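Local coordinates for cupin 2, conserved barrel domain protein (Shewanella frigidimarina, PDB 2PFW), which is of unknown function but folds as a small RmlC-like cupin barrel, probably related to the KdgF-type cupins, at residues 2-14 and 23-35. Numbering follows the deposited sequence.
Sequences MQQSEHFSFGEQT and LKRQMLGFNHELM
Held at S5 and F30, the N-terminal arm of this cupin, residues 2-14, runs antiparallel along strand 23-31, from Q4 beside N31 to T14 near Q26, with F8 and S9 pairing instead with an antiparallel strand of the second subunit. S5 N gives the backbone bond to F30 O (2.9 Å), and F30 N returns a backbone-to-side-chain bond to S5 OG (3.0 Å, 164° at the hydrogen). S5 OG lies between its backbone N and carbonyl carbon (chi1 59°), where it also donates to E6 O, so this hydroxyl serves both segments. The F30 ring packs against the arm: Q4 CA sits over one face, 4.1 Å from the centroid, while M2, a selenomethionine, makes a Met-aromatic contact with SE at the edge, 5.4 Å from the centroid. Its methyl CE comes close in the ring plane, 3.3 Å from F30 CE1. Waters bridge the segments around S9: one molecule joins S9 OG to E6 O and L28 O, and another links S9 OG to M27 O. At the far end Q26, CG anti to its N (chi1 -170°) and the chain extended, spends both amide hydrogens on the loop of residues 11-14. NE2 reaches G11 O and T14 O, each at 3.0 Å and close to the amide plane.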
loop_
_atom_site.group_PDB
_atom_site.type_symbol
_atom_site.label_atom_id
_atom_site.label_comp_id
_atom_site.label_asym_id
_atom_site.label_seq_id
_atom_site.Cartn_x
_atom_site.Cartn_y
_atom_site.Cartn_z
HETATM N N MSE A 2 -17.478 8.275 -3.371
HETATM C CA MSE A 2 -17.548 8.787 -4.733
HETATM C C MSE A 2 -17.204 7.727 -5.770
HETATM O O MSE A 2 -16.756 8.108 -6.807
HETATM C CB MSE A 2 -16.630 10.009 -4.929
HETATM C CG MSE A 2 -15.131 9.689 -4.899
HETATM SE SE MSE A 2 -13.946 11.257 -4.767
HETATM C CE MSE A 2 -13.090 10.710 -3.195
ATOM N N GLN A 3 -17.429 6.456 -5.441
ATOM C CA GLN A 3 -17.250 5.389 -6.423
ATOM C C GLN A 3 -15.766 5.095 -6.620
ATOM O O GLN A 3 -15.310 3.986 -6.336
ATOM C CB GLN A 3 -17.889 5.728 -7.767
ATOM C CG GLN A 3 -19.330 6.195 -7.774
ATOM C CD GLN A 3 -20.336 5.092 -7.502
ATOM O OE1 GLN A 3 -20.172 3.983 -8.010
ATOM N NE2 GLN A 3 -21.352 5.392 -6.702
ATOM N N GLN A 4 -15.002 6.076 -7.101
ATOM C CA GLN A 4 -13.551 5.884 -7.169
ATOM C C GLN A 4 -12.820 7.221 -7.108
ATOM O O GLN A 4 -13.443 8.278 -7.151
ATOM C CB GLN A 4 -13.162 5.101 -8.417
ATOM C CG GLN A 4 -13.588 5.707 -9.744
ATOM C CD GLN A 4 -13.071 4.886 -10.914
ATOM O OE1 GLN A 4 -13.313 3.678 -10.988
ATOM N NE2 GLN A 4 -12.356 5.533 -11.827
ATOM N N SER A 5 -11.501 7.167 -6.994
ATOM C CA SER A 5 -10.694 8.379 -6.890
ATOM C C SER A 5 -10.147 8.781 -8.258
ATOM O O SER A 5 -10.157 7.969 -9.183
ATOM C CB SER A 5 -9.538 8.163 -5.912
ATOM O OG SER A 5 -8.731 7.089 -6.368
ATOM N N GLU A 6 -9.668 10.011 -8.376
ATOM C CA GLU A 6 -8.773 10.425 -9.456
ATOM C C GLU A 6 -7.706 9.367 -9.692
ATOM O O GLU A 6 -7.393 8.583 -8.792
ATOM C CB GLU A 6 -8.144 11.773 -9.109
ATOM C CG GLU A 6 -7.770 12.630 -10.304
ATOM C CD GLU A 6 -8.953 13.432 -10.813
ATOM O OE1 GLU A 6 -9.867 13.674 -9.993
ATOM O OE2 GLU A 6 -8.958 13.806 -12.004
ATOM N N HIS A 7 -7.137 9.320 -10.893
ATOM C CA HIS A 7 -6.089 8.351 -11.184
ATOM C C HIS A 7 -4.761 8.742 -10.539
ATOM O O HIS A 7 -3.876 7.901 -10.392
ATOM C CB HIS A 7 -5.899 8.200 -12.693
ATOM C CG HIS A 7 -7.086 7.598 -13.381
ATOM N ND1 HIS A 7 -7.252 7.652 -14.748
ATOM C CD2 HIS A 7 -8.163 6.932 -12.903
ATOM C CE1 HIS A 7 -8.376 7.047 -15.081
ATOM N NE2 HIS A 7 -8.951 6.599 -13.978
ATOM N N PHE A 8 -4.641 10.010 -10.173
ATOM C CA PHE A 8 -3.419 10.543 -9.587
ATOM C C PHE A 8 -3.716 11.253 -8.271
ATOM O O PHE A 8 -4.705 11.966 -8.142
ATOM C CB PHE A 8 -2.727 11.513 -10.545
ATOM C CG PHE A 8 -2.110 10.869 -11.770
ATOM C CD1 PHE A 8 -0.871 10.272 -11.722
ATOM C CD2 PHE A 8 -2.788 10.879 -12.983
ATOM C CE1 PHE A 8 -0.302 9.698 -12.844
ATOM C CE2 PHE A 8 -2.233 10.306 -14.111
ATOM C CZ PHE A 8 -0.988 9.714 -14.044
ATOM N N SER A 9 -2.843 11.072 -7.276
ATOM C CA SER A 9 -2.976 11.869 -6.052
ATOM C C SER A 9 -1.612 12.401 -5.614
ATOM O O SER A 9 -0.630 11.662 -5.600
ATOM C CB SER A 9 -3.619 11.042 -4.940
ATOM O OG SER A 9 -4.998 10.835 -5.178
ATOM N N PHE A 10 -1.578 13.675 -5.271
ATOM C CA PHE A 10 -0.411 14.368 -4.754
ATOM C C PHE A 10 -0.525 14.558 -3.244
ATOM O O PHE A 10 -1.478 15.200 -2.800
ATOM C CB PHE A 10 -0.303 15.734 -5.424
ATOM C CG PHE A 10 0.130 15.688 -6.877
ATOM C CD1 PHE A 10 1.345 15.130 -7.215
ATOM C CD2 PHE A 10 -0.690 16.199 -7.868
ATOM C CE1 PHE A 10 1.762 15.081 -8.533
ATOM C CE2 PHE A 10 -0.272 16.164 -9.189
ATOM C CZ PHE A 10 0.948 15.606 -9.519
ATOM N N GLY A 11 0.417 14.008 -2.500
ATOM C CA GLY A 11 0.408 14.044 -1.048
ATOM C C GLY A 11 0.210 15.437 -0.488
ATOM O O GLY A 11 -0.339 15.607 0.601
ATOM N N GLU A 12 0.644 16.456 -1.227
ATOM C CA GLU A 12 0.612 17.831 -0.743
ATOM C C GLU A 12 -0.730 18.498 -0.987
ATOM O O GLU A 12 -0.964 19.604 -0.490
ATOM C CB GLU A 12 1.727 18.651 -1.409
ATOM C CG GLU A 12 3.113 18.060 -1.285
ATOM C CD GLU A 12 3.604 17.942 0.145
ATOM O OE1 GLU A 12 3.458 18.910 0.919
ATOM O OE2 GLU A 12 4.147 16.870 0.496
ATOM N N GLN A 13 -1.640 17.869 -1.741
ATOM C CA GLN A 13 -2.950 18.507 -1.905
ATOM C C GLN A 13 -4.069 17.738 -1.206
ATOM O O GLN A 13 -4.962 18.355 -0.622
ATOM C CB GLN A 13 -3.317 18.686 -3.377
ATOM C CG GLN A 13 -2.177 19.059 -4.306
ATOM C CD GLN A 13 -2.660 19.189 -5.740
ATOM O OE1 GLN A 13 -2.532 18.264 -6.543
ATOM N NE2 GLN A 13 -3.224 20.340 -6.071
ATOM N N THR A 14 -4.054 16.412 -1.263
ATOM C CA THR A 14 -5.168 15.644 -0.716
ATOM C C THR A 14 -5.348 15.956 0.770
ATOM O O THR A 14 -4.378 15.945 1.531
ATOM C CB THR A 14 -5.013 14.120 -0.841
ATOM O OG1 THR A 14 -4.543 13.712 -2.129
ATOM C CG2 THR A 14 -6.391 13.484 -0.656
ATOM N N LEU A 23 -5.110 9.886 15.529
ATOM C CA LEU A 23 -4.974 9.365 14.180
ATOM C C LEU A 23 -5.331 10.420 13.133
ATOM O O LEU A 23 -6.276 11.185 13.308
ATOM C CB LEU A 23 -5.862 8.139 13.977
ATOM C CG LEU A 23 -5.489 6.838 14.675
ATOM C CD1 LEU A 23 -5.922 5.640 13.836
ATOM C CD2 LEU A 23 -3.999 6.762 14.963
ATOM N N LYS A 24 -4.564 10.436 12.050
ATOM C CA LYS A 24 -4.848 11.267 10.882
ATOM C C LYS A 24 -4.828 10.405 9.624
ATOM O O LYS A 24 -3.964 9.537 9.498
ATOM C CB LYS A 24 -3.845 12.403 10.750
ATOM C CG LYS A 24 -4.016 13.545 11.739
ATOM C CD LYS A 24 -3.035 14.668 11.465
ATOM C CE LYS A 24 -2.050 14.904 12.600
ATOM N NZ LYS A 24 -0.737 14.238 12.348
ATOM N N ARG A 25 -5.766 10.614 8.706
ATOM C CA ARG A 25 -5.912 9.695 7.578
ATOM C C ARG A 25 -5.901 10.443 6.244
ATOM O O ARG A 25 -6.544 11.486 6.124
ATOM C CB ARG A 25 -7.207 8.885 7.699
ATOM C CG ARG A 25 -7.401 7.838 6.617
ATOM C CD ARG A 25 -8.530 6.871 6.953
ATOM N NE ARG A 25 -9.813 7.554 6.962
ATOM C CZ ARG A 25 -10.860 7.341 7.737
ATOM N NH1 ARG A 25 -10.860 6.401 8.670
ATOM N NH2 ARG A 25 -11.950 8.088 7.583
ATOM N N GLN A 26 -5.179 9.901 5.268
ATOM C CA GLN A 26 -5.188 10.451 3.918
ATOM C C GLN A 26 -5.479 9.376 2.873
ATOM O O GLN A 26 -4.826 8.337 2.834
ATOM C CB GLN A 26 -3.855 11.115 3.577
ATOM C CG GLN A 26 -3.882 11.921 2.281
ATOM C CD GLN A 26 -2.489 12.393 1.911
ATOM O OE1 GLN A 26 -1.580 11.569 1.833
ATOM N NE2 GLN A 26 -2.334 13.691 1.695
HETATM N N MSE A 27 -6.461 9.641 2.020
HETATM C CA MSE A 27 -6.754 8.761 0.891
HETATM C C MSE A 27 -5.632 8.743 -0.132
HETATM O O MSE A 27 -5.275 9.799 -0.552
HETATM C CB MSE A 27 -8.073 9.192 0.221
HETATM C CG MSE A 27 -8.549 8.191 -0.844
HETATM SE SE MSE A 27 -8.915 6.401 -0.107
HETATM C CE MSE A 27 -10.070 7.038 1.225
ATOM N N LEU A 28 -5.129 7.569 -0.483
ATOM C CA LEU A 28 -4.132 7.451 -1.540
ATOM C C LEU A 28 -4.769 7.063 -2.874
ATOM O O LEU A 28 -4.291 7.444 -3.943
ATOM C CB LEU A 28 -3.078 6.409 -1.174
ATOM C CG LEU A 28 -2.334 6.678 0.143
ATOM C CD1 LEU A 28 -1.319 5.586 0.411
ATOM C CD2 LEU A 28 -1.679 8.048 0.103
ATOM N N GLY A 29 -5.847 6.289 -2.813
ATOM C CA GLY A 29 -6.593 5.934 -4.015
ATOM C C GLY A 29 -7.549 4.789 -3.735
ATOM O O GLY A 29 -7.243 3.923 -2.912
ATOM N N PHE A 30 -8.698 4.776 -4.404
ATOM C CA PHE A 30 -9.705 3.755 -4.130
ATOM C C PHE A 30 -10.657 3.546 -5.312
ATOM O O PHE A 30 -10.853 4.471 -6.102
ATOM C CB PHE A 30 -10.502 4.133 -2.886
ATOM C CG PHE A 30 -11.530 5.228 -3.060
ATOM C CD1 PHE A 30 -11.152 6.557 -2.971
ATOM C CD2 PHE A 30 -12.865 4.939 -3.301
ATOM C CE1 PHE A 30 -12.078 7.571 -3.121
ATOM C CE2 PHE A 30 -13.796 5.945 -3.467
ATOM C CZ PHE A 30 -13.401 7.267 -3.382
ATOM N N ASN A 31 -11.244 2.364 -5.420
ATOM C CA ASN A 31 -12.565 2.097 -5.990
ATOM C C ASN A 31 -13.301 1.067 -5.136
ATOM O O ASN A 31 -12.833 0.658 -4.075
ATOM C CB ASN A 31 -12.454 1.648 -7.446
ATOM C CG ASN A 31 -11.715 0.346 -7.614
ATOM O OD1 ASN A 31 -11.450 -0.373 -6.653
ATOM N ND2 ASN A 31 -11.364 0.010 -8.852
ATOM N N HIS A 32 -14.461 0.632 -5.597
ATOM C CA HIS A 32 -15.294 -0.347 -4.932
ATOM C C HIS A 32 -14.537 -1.549 -4.396
ATOM O O HIS A 32 -14.950 -2.157 -3.402
ATOM C CB HIS A 32 -16.374 -0.852 -5.910
ATOM C CG HIS A 32 -15.804 -1.700 -7.005
ATOM N ND1 HIS A 32 -15.225 -1.145 -8.127
ATOM C CD2 HIS A 32 -15.707 -3.036 -7.165
ATOM C CE1 HIS A 32 -14.798 -2.104 -8.930
ATOM N NE2 HIS A 32 -15.082 -3.266 -8.369
ATOM N N GLU A 33 -13.425 -1.969 -4.996
ATOM C CA GLU A 33 -12.857 -3.246 -4.561
ATOM C C GLU A 33 -11.437 -3.114 -4.038
ATOM O O GLU A 33 -10.831 -4.101 -3.619
ATOM C CB GLU A 33 -12.909 -4.250 -5.713
ATOM C CG GLU A 33 -11.754 -4.192 -6.689
ATOM C CD GLU A 33 -11.915 -5.167 -7.842
ATOM O OE1 GLU A 33 -12.872 -5.970 -7.823
ATOM O OE2 GLU A 33 -11.079 -5.126 -8.770
ATOM N N LEU A 34 -10.884 -1.906 -4.053
ATOM C CA LEU A 34 -9.504 -1.719 -3.598
ATOM C C LEU A 34 -9.333 -0.324 -3.019
ATOM O O LEU A 34 -9.907 0.633 -3.540
ATOM C CB LEU A 34 -8.499 -1.938 -4.727
ATOM C CG LEU A 34 -7.022 -1.790 -4.354
ATOM C CD1 LEU A 34 -6.593 -2.882 -3.382
ATOM C CD2 LEU A 34 -6.135 -1.825 -5.591
HETATM N N MSE A 35 -8.567 -0.190 -1.939
HETATM C CA MSE A 35 -8.464 1.115 -1.277
HETATM C C MSE A 35 -7.214 1.226 -0.410
HETATM O O MSE A 35 -6.960 0.334 0.333
HETATM C CB MSE A 35 -9.715 1.410 -0.446
HETATM C CG MSE A 35 -9.575 2.557 0.554
HETATM SE SE MSE A 35 -11.192 3.016 1.551
HETATM C CE MSE A 35 -11.801 4.354 0.404
HETATM O O HOH W 1 -5.015 8.573 -6.844
HETATM O O HOH W 2 -6.785 10.371 -3.059
HETATM O O HOH W 3 -3.114 11.541 -1.506
#